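Local coordinates for protein collagen alpha-1(XV) chain (Homo sapiens, PDB 3N3F) that brings three collagen XV chains together through its trimerization domain, probably aligning them for triple-helix folding in the extracellular matrix, at residues 4-9 with 23-28. Numbering follows the deposited sequence.
Sequences TAFSNM and TFIYLR
Thr4 and Phe6 hydrogen-bond along the edge of strand 23-27 in parallel register, the short strand axes lying 36° apart and 4.5 Å from each other at closest approach. Four backbone bonds form the ladder: Thr4 N to Phe24 O (3.0 Å), Tyr26 N to Thr4 O (2.9 Å), Phe6 N to Tyr26 O and Arg28 N to Phe6 O. Thr4 and Phe6 thus use both N-H and C=O toward the neighbouring strand, as alternate residues of a parallel pair do, and Ala5 lies between them beside Tyr26.

Side chains sort onto two faces. On the one with Phe6, Ile25 and Leu27, the methyl CG2 of Ile25 meets the Phe6 ring at its edge, in the ring plane, 3.4 Å from CD2. With CG1 beside the backbone N of Ile25 (chi1 -56°), CG2 takes the anti position and is the branch that meets the ring. Leu27 divides its branches: CD2 lies 4.1 Å from Phe6 CB, whereas CD1 reaches beyond the end of strand 4-6 to Met9 CB, at 3.9 Å, where helix 9-13 begins. On the other face, Ala5 CB packs against Tyr26 CB at 4.0 Å. Beyond the ladder Arg28 bends at chi3 (-61°) and turns one face of its guanidinium to the Phe6-Ser7 peptide, with Ser7 N 3.4 Å above the guanidinium plane and displaced toward its rim.

The pair provides the two strands of a beta-alpha-beta unit whose helix 9-13 packs Met12 against both Phe6 and Ile25. Strand 32-37 continues the sheet antiparallel beyond 23-27, its Phe34 touching Leu27 and Met9. Tyr26 OH hydrogen-bonds Glu21 of the second subunit, and the Phe24 ring meets Phe24 of both other subunits edge-to-face, so strand 23-27 links this sheet to the trimer interface.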
loop_
_atom_site.group_PDB
_atom_site.type_symbol
_atom_site.label_atom_id
_atom_site.label_comp_id
_atom_site.label_asym_id
_atom_site.label_seq_id
_atom_site.Cartn_x
_atom_site.Cartn_y
_atom_site.Cartn_z
ATOM N N THR A 4 -4.862 -0.038 9.661
ATOM C CA THR A 4 -5.571 -0.687 10.754
ATOM C C THR A 4 -5.777 -2.137 10.339
ATOM O O THR A 4 -5.300 -2.546 9.280
ATOM C CB THR A 4 -6.932 -0.010 11.029
ATOM O OG1 THR A 4 -7.557 -0.648 12.149
ATOM C CG2 THR A 4 -7.844 -0.106 9.811
ATOM N N ALA A 5 -6.484 -2.914 11.157
ATOM C CA ALA A 5 -6.695 -4.319 10.834
ATOM C C ALA A 5 -7.979 -4.924 11.389
ATOM O O ALA A 5 -8.620 -4.367 12.274
ATOM C CB ALA A 5 -5.499 -5.133 11.320
ATOM N N PHE A 6 -8.339 -6.080 10.841
ATOM C CA PHE A 6 -9.518 -6.824 11.266
ATOM C C PHE A 6 -9.109 -8.290 11.252
ATOM O O PHE A 6 -8.141 -8.657 10.588
ATOM C CB PHE A 6 -10.681 -6.600 10.293
ATOM C CG PHE A 6 -11.221 -5.195 10.303
ATOM C CD1 PHE A 6 -12.117 -4.785 11.285
ATOM C CD2 PHE A 6 -10.814 -4.274 9.341
ATOM C CE1 PHE A 6 -12.600 -3.475 11.308
ATOM C CE2 PHE A 6 -11.288 -2.964 9.355
ATOM C CZ PHE A 6 -12.184 -2.564 10.342
ATOM N N SER A 7 -9.833 -9.129 11.982
ATOM C CA SER A 7 -9.508 -10.546 12.007
ATOM C C SER A 7 -9.647 -11.108 10.601
ATOM O O SER A 7 -8.755 -11.797 10.103
ATOM C CB SER A 7 -10.445 -11.300 12.955
ATOM O OG SER A 7 -10.214 -10.943 14.307
ATOM N N ASN A 8 -10.765 -10.785 9.958
ATOM C CA ASN A 8 -11.044 -11.265 8.610
ATOM C C ASN A 8 -11.890 -10.283 7.800
ATOM O O ASN A 8 -12.279 -9.222 8.294
ATOM C CB ASN A 8 -11.749 -12.616 8.685
ATOM C CG ASN A 8 -12.850 -12.630 9.717
ATOM O OD1 ASN A 8 -12.846 -13.455 10.626
ATOM N ND2 ASN A 8 -13.800 -11.709 9.587
ATOM N N MET A 9 -12.181 -10.656 6.556
ATOM C CA MET A 9 -12.942 -9.800 5.663
ATOM C C MET A 9 -14.321 -9.422 6.180
ATOM O O MET A 9 -14.724 -8.267 6.081
ATOM C CB MET A 9 -13.090 -10.453 4.288
ATOM C CG MET A 9 -13.683 -9.514 3.251
ATOM S SD MET A 9 -13.982 -10.293 1.660
ATOM C CE MET A 9 -12.335 -10.656 1.149
ATOM N N THR A 23 -7.545 4.684 3.900
ATOM C CA THR A 23 -6.809 3.951 4.930
ATOM C C THR A 23 -6.541 2.527 4.456
ATOM O O THR A 23 -7.339 1.954 3.718
ATOM C CB THR A 23 -7.612 3.872 6.256
ATOM O OG1 THR A 23 -7.807 5.187 6.782
ATOM C CG2 THR A 23 -6.873 3.030 7.286
ATOM N N PHE A 24 -5.411 1.964 4.871
ATOM C CA PHE A 24 -5.056 0.598 4.506
ATOM C C PHE A 24 -5.600 -0.370 5.554
ATOM O O PHE A 24 -5.536 -0.094 6.751
ATOM C CB PHE A 24 -3.540 0.463 4.387
ATOM C CG PHE A 24 -2.983 1.052 3.123
ATOM C CD1 PHE A 24 -3.035 0.340 1.931
ATOM C CD2 PHE A 24 -2.426 2.326 3.120
ATOM C CE1 PHE A 24 -2.538 0.888 0.744
ATOM C CE2 PHE A 24 -1.928 2.885 1.942
ATOM C CZ PHE A 24 -1.986 2.161 0.753
ATOM N N ILE A 25 -6.134 -1.500 5.096
ATOM C CA ILE A 25 -6.718 -2.496 5.991
ATOM C C ILE A 25 -6.059 -3.869 5.877
ATOM O O ILE A 25 -6.087 -4.500 4.825
ATOM C CB ILE A 25 -8.228 -2.666 5.713
ATOM C CG1 ILE A 25 -8.940 -1.317 5.837
ATOM C CG2 ILE A 25 -8.822 -3.683 6.687
ATOM C CD1 ILE A 25 -10.421 -1.377 5.511
ATOM N N TYR A 26 -5.484 -4.331 6.977
ATOM C CA TYR A 26 -4.818 -5.625 7.020
ATOM C C TYR A 26 -5.754 -6.674 7.601
ATOM O O TYR A 26 -6.403 -6.438 8.618
ATOM C CB TYR A 26 -3.556 -5.516 7.882
ATOM C CG TYR A 26 -2.766 -6.798 8.080
ATOM C CD1 TYR A 26 -2.302 -7.535 6.992
ATOM C CD2 TYR A 26 -2.389 -7.208 9.359
ATOM C CE1 TYR A 26 -1.470 -8.640 7.171
ATOM C CE2 TYR A 26 -1.557 -8.312 9.550
ATOM C CZ TYR A 26 -1.098 -9.018 8.450
ATOM O OH TYR A 26 -0.238 -10.075 8.627
ATOM N N LEU A 27 -5.846 -7.823 6.944
ATOM C CA LEU A 27 -6.683 -8.905 7.446
ATOM C C LEU A 27 -5.731 -9.926 8.054
ATOM O O LEU A 27 -5.014 -10.626 7.338
ATOM C CB LEU A 27 -7.504 -9.530 6.315
ATOM C CG LEU A 27 -8.439 -8.565 5.576
ATOM C CD1 LEU A 27 -9.369 -9.363 4.678
ATOM C CD2 LEU A 27 -9.258 -7.749 6.575
ATOM N N ARG A 28 -5.720 -9.986 9.383
ATOM C CA ARG A 28 -4.833 -10.878 10.119
ATOM C C ARG A 28 -4.907 -12.345 9.716
ATOM O O ARG A 28 -3.879 -12.978 9.483
ATOM C CB ARG A 28 -5.085 -10.741 11.629
ATOM C CG ARG A 28 -4.819 -9.339 12.183
ATOM C CD ARG A 28 -4.779 -9.328 13.706
ATOM N NE ARG A 28 -6.039 -9.761 14.308
ATOM C CZ ARG A 28 -7.063 -8.957 14.586
ATOM N NH1 ARG A 28 -6.994 -7.657 14.324
ATOM N NH2 ARG A 28 -8.167 -9.460 15.124
#